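Local atomic coordinates of lectin-like protein (Entamoeba histolytica HM-1:IMSS-A, PDB entry 5ZBT), a protein that is of unknown function, but carries a legume lectin-like domain resembling that of ERGIC-53 and so may bind mannose-containing glycans. Residues Tyr55-Ser66 / Ala212-Arg223. Residues are numbered along the deposited sequence; the frame is centred on the assembly and turned at random.
Sequences YVQITPNGIGKS and ATNGGSGSTSYR
T59 and Y222 make the dense middle of this contact. The carbonyl O of Y222 takes two backbone donors, I58 N at 2.8 Å and T59 N at 3.1 Å, just where 55-66 turns the corner from one sheet toward the other. T59 answers with its side chain: chi1 of 57° sets OG1 between its own N and carbonyl carbon, facing Y222, where it accepts from Y222 N at 3.1 Å and lies in the plane of the Y222 ring, at its edge. The carbonyl O of T59 is gripped by S221 OG at 2.7 Å, in the carbonyl plane. At the corner, I58 CG2 packs on A212 CB at 3.8 Å, both residues buried.

At one end R223 tilts its guanidinium over a face of the Y55 ring, NH1 leading, a cation-pi contact with CZ 4.1 Å from the ring centroid and the planes 40° apart; its bend at chi3 carries the group there, and N87 on strand 80-90 holds NH2. Toward the other end, a firm hydrogen bond from N214 N to K65 O, 2.9 Å, leads into the S66/T213 pairing. The looser, more solvent-exposed part is I63, G64, G216 and G218: G64 N hydrogen-bonds G215 O where the type II turn G62-K65 meets the type II' turn N214-S217, and I63 CG1 lies 3.6 Å from G218 CA.

Together the segments bridge both sheets of the legume-lectin beta sandwich, 56-59 pairing with 220-231 and 66-71 with 207-213. Main-chain groups and the hydroxyls of T59 and S221 carry most bonds, and R223 adds its cation-pi contact, so the join probably depends more on the course of the two chains than on ion pairs.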
ATOM      1  N   TYR A  55      -5.361  13.984  -6.185  1.00 21.75           N
ATOM      2  CA  TYR A  55      -4.917  12.610  -5.956  1.00 19.55           C
ATOM      3  C   TYR A  55      -3.549  12.419  -6.599  1.00 20.15           C
ATOM      4  O   TYR A  55      -3.125  13.209  -7.453  1.00 16.61           O
ATOM      5  CB  TYR A  55      -5.925  11.579  -6.512  1.00 18.98           C
ATOM      6  CG  TYR A  55      -6.233  11.772  -7.982  1.00 19.81           C
ATOM      7  CD1 TYR A  55      -5.452  11.169  -8.965  1.00 16.40           C
ATOM      8  CD2 TYR A  55      -7.277  12.594  -8.391  1.00 25.14           C
ATOM      9  CE1 TYR A  55      -5.722  11.361 -10.314  1.00 14.66           C
ATOM     10  CE2 TYR A  55      -7.551  12.802  -9.748  1.00 18.55           C
ATOM     11  CZ  TYR A  55      -6.773  12.182 -10.696  1.00 17.56           C
ATOM     12  OH  TYR A  55      -7.048  12.379 -12.034  1.00 20.28           O
ATOM     13  N   VAL A  56      -2.857  11.368  -6.159  1.00 16.36           N
ATOM     14  CA  VAL A  56      -1.651  10.884  -6.816  1.00 11.07           C
ATOM     15  C   VAL A  56      -2.048   9.681  -7.669  1.00 14.62           C
ATOM     16  O   VAL A  56      -2.567   8.680  -7.154  1.00 15.05           O
ATOM     17  CB  VAL A  56      -0.562  10.514  -5.798  1.00 14.64           C
ATOM     18  CG1 VAL A  56       0.722  10.047  -6.511  1.00 11.42           C
ATOM     19  CG2 VAL A  56      -0.273  11.693  -4.858  1.00 14.28           C
ATOM     20  N   GLN A  57      -1.839   9.787  -8.980  1.00 13.42           N
ATOM     21  CA  GLN A  57      -2.062   8.656  -9.872  1.00 15.77           C
ATOM     22  C   GLN A  57      -0.898   7.694  -9.732  1.00 13.27           C
ATOM     23  O   GLN A  57       0.261   8.099  -9.870  1.00 15.99           O
ATOM     24  CB  GLN A  57      -2.197   9.112 -11.322  1.00 13.89           C
ATOM     25  CG  GLN A  57      -2.252   7.964 -12.323  1.00 13.62           C
ATOM     26  CD  GLN A  57      -2.122   8.448 -13.782  1.00 14.46           C
ATOM     27  OE1 GLN A  57      -3.060   9.034 -14.333  1.00 12.87           O
ATOM     28  NE2 GLN A  57      -0.952   8.236 -14.388  1.00  8.04           N
ATOM     29  N   ILE A  58      -1.201   6.439  -9.416  1.00 14.17           N
ATOM     30  CA  ILE A  58      -0.189   5.387  -9.424  1.00 12.58           C
ATOM     31  C   ILE A  58      -0.102   4.727 -10.798  1.00 11.87           C
ATOM     32  O   ILE A  58       0.979   4.661 -11.386  1.00 12.50           O
ATOM     33  CB  ILE A  58      -0.478   4.365  -8.298  1.00 15.20           C
ATOM     34  CG1 ILE A  58      -0.781   5.096  -6.990  1.00 10.65           C
ATOM     35  CG2 ILE A  58       0.735   3.427  -8.052  1.00  6.74           C
ATOM     36  CD1 ILE A  58       0.438   5.859  -6.468  1.00  8.45           C
ATOM     37  N   THR A  59      -1.235   4.251 -11.345  1.00 11.35           N
ATOM     38  CA  THR A  59      -1.324   3.812 -12.737  1.00 11.25           C
ATOM     39  C   THR A  59      -2.459   4.525 -13.460  1.00 12.95           C
ATOM     40  O   THR A  59      -3.542   4.713 -12.891  1.00 13.48           O
ATOM     41  CB  THR A  59      -1.563   2.291 -12.887  1.00 14.13           C
ATOM     42  OG1 THR A  59      -2.766   1.901 -12.197  1.00 14.62           O
ATOM     43  CG2 THR A  59      -0.383   1.472 -12.415  1.00 10.63           C
ATOM     44  N   PRO A  60      -2.259   4.896 -14.722  1.00 17.12           N
ATOM     45  CA  PRO A  60      -3.385   5.266 -15.589  1.00 17.96           C
ATOM     46  C   PRO A  60      -3.975   4.009 -16.220  1.00 18.97           C
ATOM     47  O   PRO A  60      -3.455   2.901 -16.035  1.00 20.97           O
ATOM     48  CB  PRO A  60      -2.725   6.164 -16.641  1.00 11.93           C
ATOM     49  CG  PRO A  60      -1.392   5.535 -16.829  1.00 14.06           C
ATOM     50  CD  PRO A  60      -0.971   5.025 -15.433  1.00 14.99           C
ATOM     51  N   ASN A  61      -5.067   4.192 -16.974  1.00 13.78           N
ATOM     52  CA  ASN A  61      -5.606   3.107 -17.795  1.00 20.24           C
ATOM     53  C   ASN A  61      -4.520   2.503 -18.688  1.00 19.39           C
ATOM     54  O   ASN A  61      -3.610   3.197 -19.149  1.00 21.21           O
ATOM     55  CB  ASN A  61      -6.756   3.611 -18.670  1.00 15.25           C
ATOM     56  CG  ASN A  61      -8.016   3.909 -17.874  1.00 20.99           C
ATOM     57  OD1 ASN A  61      -8.312   3.257 -16.869  1.00 24.33           O
ATOM     58  ND2 ASN A  61      -8.771   4.896 -18.330  1.00 22.04           N
ATOM     59  N   GLY A  62      -4.624   1.195 -18.941  1.00 19.07           N
ATOM     60  CA  GLY A  62      -3.655   0.501 -19.773  1.00 14.51           C
ATOM     61  C   GLY A  62      -3.202  -0.840 -19.212  1.00 22.16           C
ATOM     62  O   GLY A  62      -2.658  -0.895 -18.100  1.00 21.64           O
ATOM     63  N   ILE A  63      -3.402  -1.917 -19.989  1.00 22.30           N
ATOM     64  CA  ILE A  63      -3.060  -3.271 -19.558  1.00 20.21           C
ATOM     65  C   ILE A  63      -1.588  -3.361 -19.162  1.00 19.30           C
ATOM     66  O   ILE A  63      -0.707  -2.812 -19.834  1.00 19.04           O
ATOM     67  CB  ILE A  63      -3.387  -4.281 -20.678  1.00 22.90           C
ATOM     68  CG1 ILE A  63      -4.885  -4.286 -21.024  1.00 31.45           C
ATOM     69  CG2 ILE A  63      -2.958  -5.708 -20.288  1.00 20.12           C
ATOM     70  CD1 ILE A  63      -5.232  -5.178 -22.238  1.00 25.49           C
ATOM     71  N   GLY A  64      -1.319  -4.073 -18.063  1.00 16.52           N
ATOM     72  CA  GLY A  64       0.034  -4.361 -17.623  1.00 16.38           C
ATOM     73  C   GLY A  64       0.813  -3.213 -16.994  1.00 22.37           C
ATOM     74  O   GLY A  64       1.926  -3.446 -16.486  1.00 16.13           O
ATOM     75  N   LYS A  65       0.294  -1.985 -17.015  1.00 15.95           N
ATOM     76  CA  LYS A  65       1.071  -0.871 -16.497  1.00 16.31           C
ATOM     77  C   LYS A  65       1.213  -0.966 -14.979  1.00 15.60           C
ATOM     78  O   LYS A  65       0.325  -1.450 -14.269  1.00 14.95           O
ATOM     79  CB  LYS A  65       0.426   0.449 -16.905  1.00 19.86           C
ATOM     80  CG  LYS A  65       0.358   0.611 -18.424  1.00 17.43           C
ATOM     81  CD  LYS A  65       0.008   2.017 -18.806  1.00 19.07           C
ATOM     82  CE  LYS A  65       0.571   2.394 -20.154  1.00 22.05           C
ATOM     83  NZ  LYS A  65      -0.261   3.507 -20.726  1.00 30.53           N
ATOM     84  N   SER A  66       2.355  -0.503 -14.486  1.00 12.45           N
ATOM     85  CA  SER A  66       2.659  -0.601 -13.071  1.00 13.88           C
ATOM     86  C   SER A  66       3.593   0.540 -12.694  1.00 14.02           C
ATOM     87  O   SER A  66       4.213   1.161 -13.555  1.00 17.34           O
ATOM     88  CB  SER A  66       3.279  -1.962 -12.738  1.00 12.96           C
ATOM     89  OG  SER A  66       4.575  -2.070 -13.298  1.00 15.52           O
ATOM     90  N   ALA A 212       1.453  -0.472  -7.694  1.00  9.72           N
ATOM     91  CA  ALA A 212       0.228  -1.030  -8.237  1.00 12.02           C
ATOM     92  C   ALA A 212       0.492  -1.562  -9.632  1.00 12.62           C
ATOM     93  O   ALA A 212       1.397  -1.104 -10.331  1.00  8.96           O
ATOM     94  CB  ALA A 212      -0.914   0.004  -8.275  1.00 12.59           C
ATOM     95  N   THR A 213      -0.316  -2.529 -10.029  1.00 13.86           N
ATOM     96  CA  THR A 213      -0.324  -3.021 -11.396  1.00 14.25           C
ATOM     97  C   THR A 213      -1.770  -3.093 -11.864  1.00 12.98           C
ATOM     98  O   THR A 213      -2.670  -3.385 -11.073  1.00 11.87           O
ATOM     99  CB  THR A 213       0.348  -4.397 -11.499  1.00 14.67           C
ATOM    100  OG1 THR A 213       0.354  -4.821 -12.862  1.00 20.29           O
ATOM    101  CG2 THR A 213      -0.396  -5.443 -10.658  1.00 11.97           C
ATOM    102  N   ASN A 214      -2.005  -2.798 -13.145  1.00 13.68           N
ATOM    103  CA  ASN A 214      -3.351  -3.011 -13.669  1.00 14.72           C
ATOM    104  C   ASN A 214      -3.603  -4.457 -14.085  1.00 14.84           C
ATOM    105  O   ASN A 214      -4.755  -4.818 -14.366  1.00 16.46           O
ATOM    106  CB  ASN A 214      -3.639  -2.096 -14.867  1.00 15.11           C
ATOM    107  CG  ASN A 214      -3.613  -0.612 -14.509  1.00 17.53           C
ATOM    108  OD1 ASN A 214      -3.339   0.232 -15.380  1.00 17.46           O
ATOM    109  ND2 ASN A 214      -3.860  -0.281 -13.234  1.00 11.11           N
ATOM    110  N   GLY A 215      -2.573  -5.296 -14.125  1.00 15.98           N
ATOM    111  CA  GLY A 215      -2.804  -6.676 -14.531  1.00 14.91           C
ATOM    112  C   GLY A 215      -3.423  -6.760 -15.911  1.00 17.27           C
ATOM    113  O   GLY A 215      -3.017  -6.058 -16.848  1.00 17.02           O
ATOM    114  N   GLY A 216      -4.441  -7.612 -16.038  1.00 18.33           N
ATOM    115  CA  GLY A 216      -5.070  -7.870 -17.322  1.00 19.78           C
ATOM    116  C   GLY A 216      -6.101  -6.863 -17.787  1.00 23.11           C
ATOM    117  O   GLY A 216      -6.676  -7.027 -18.870  1.00 25.96           O
ATOM    118  N   SER A 217      -6.347  -5.810 -17.014  1.00 19.95           N
ATOM    119  CA  SER A 217      -7.415  -4.867 -17.302  1.00 16.82           C
ATOM    120  C   SER A 217      -6.861  -3.628 -17.996  1.00 20.20           C
ATOM    121  O   SER A 217      -5.730  -3.199 -17.734  1.00 19.91           O
ATOM    122  CB  SER A 217      -8.148  -4.474 -16.022  1.00 13.42           C
ATOM    123  OG  SER A 217      -8.992  -3.356 -16.254  1.00 17.02           O
ATOM    124  N   GLY A 218      -7.666  -3.068 -18.898  1.00 20.45           N
ATOM    125  CA  GLY A 218      -7.272  -1.897 -19.652  1.00 15.53           C
ATOM    126  C   GLY A 218      -8.143  -0.724 -19.267  1.00 16.37           C
ATOM    127  O   GLY A 218      -7.950   0.395 -19.745  1.00 18.93           O
ATOM    128  N   SER A 219      -9.112  -0.975 -18.390  1.00 15.89           N
ATOM    129  CA  SER A 219      -9.989   0.074 -17.888  1.00 19.48           C
ATOM    130  C   SER A 219      -9.856   0.269 -16.378  1.00 17.46           C
ATOM    131  O   SER A 219     -10.798   0.747 -15.742  1.00 20.24           O
ATOM    132  CB  SER A 219     -11.441  -0.239 -18.262  1.00 19.84           C
ATOM    133  OG  SER A 219     -11.869  -1.465 -17.675  1.00 25.97           O
ATOM    134  N   THR A 220      -8.716  -0.095 -15.788  1.00 19.92           N
ATOM    135  CA  THR A 220      -8.455   0.090 -14.363  1.00 17.00           C
ATOM    136  C   THR A 220      -7.398   1.172 -14.161  1.00 17.58           C
ATOM    137  O   THR A 220      -6.382   1.206 -14.870  1.00 17.90           O
ATOM    138  CB  THR A 220      -7.979  -1.218 -13.710  1.00 18.09           C
ATOM    139  OG1 THR A 220      -8.954  -2.252 -13.906  1.00 19.83           O
ATOM    140  CG2 THR A 220      -7.759  -1.016 -12.204  1.00 16.70           C
ATOM    141  N   SER A 221      -7.630   2.053 -13.190  1.00 19.06           N
ATOM    142  CA  SER A 221      -6.651   3.083 -12.832  1.00 17.84           C
ATOM    143  C   SER A 221      -6.542   3.178 -11.312  1.00 18.99           C
ATOM    144  O   SER A 221      -7.554   3.373 -10.621  1.00 15.18           O
ATOM    145  CB  SER A 221      -7.035   4.437 -13.430  1.00 14.25           C
ATOM    146  OG  SER A 221      -6.088   5.426 -13.072  1.00 17.30           O
ATOM    147  N   TYR A 222      -5.312   3.056 -10.796  1.00 15.11           N
ATOM    148  CA  TYR A 222      -5.044   3.088  -9.361  1.00 15.65           C
ATOM    149  C   TYR A 222      -4.545   4.466  -8.970  1.00 15.96           C
ATOM    150  O   TYR A 222      -3.645   5.019  -9.615  1.00 14.52           O
ATOM    151  CB  TYR A 222      -4.033   2.017  -8.954  1.00 11.74           C
ATOM    152  CG  TYR A 222      -4.655   0.635  -8.914  1.00 14.46           C
ATOM    153  CD1 TYR A 222      -5.450   0.235  -7.841  1.00 13.66           C
ATOM    154  CD2 TYR A 222      -4.472  -0.259  -9.964  1.00 13.32           C
ATOM    155  CE1 TYR A 222      -6.042  -1.025  -7.817  1.00 16.09           C
ATOM    156  CE2 TYR A 222      -5.052  -1.530  -9.947  1.00 12.56           C
ATOM    157  CZ  TYR A 222      -5.832  -1.895  -8.879  1.00 12.48           C
ATOM    158  OH  TYR A 222      -6.393  -3.131  -8.879  1.00 14.40           O
ATOM    159  N   ARG A 223      -5.180   5.053  -7.957  1.00 13.20           N
ATOM    160  CA  ARG A 223      -4.819   6.400  -7.539  1.00 19.00           C
ATOM    161  C   ARG A 223      -5.048   6.498  -6.042  1.00 17.89           C
ATOM    162  O   ARG A 223      -5.821   5.731  -5.457  1.00 17.02           O
ATOM    163  CB  ARG A 223      -5.613   7.461  -8.336  1.00 24.31           C
ATOM    164  CG  ARG A 223      -5.860   6.989  -9.780  1.00 24.52           C
ATOM    165  CD  ARG A 223      -6.851   7.713 -10.566  1.00 24.55           C
ATOM    166  NE  ARG A 223      -8.105   7.888  -9.865  1.00 22.69           N
ATOM    167  CZ  ARG A 223      -8.947   8.852 -10.197  1.00 27.84           C
ATOM    168  NH1 ARG A 223      -8.621   9.649 -11.205  1.00 14.63           N
ATOM    169  NH2 ARG A 223     -10.084   9.020  -9.539  1.00 36.87           N
TER
HETATM  170  O   HOH W   1      -5.466   8.703 -13.456  1.00 27.70           O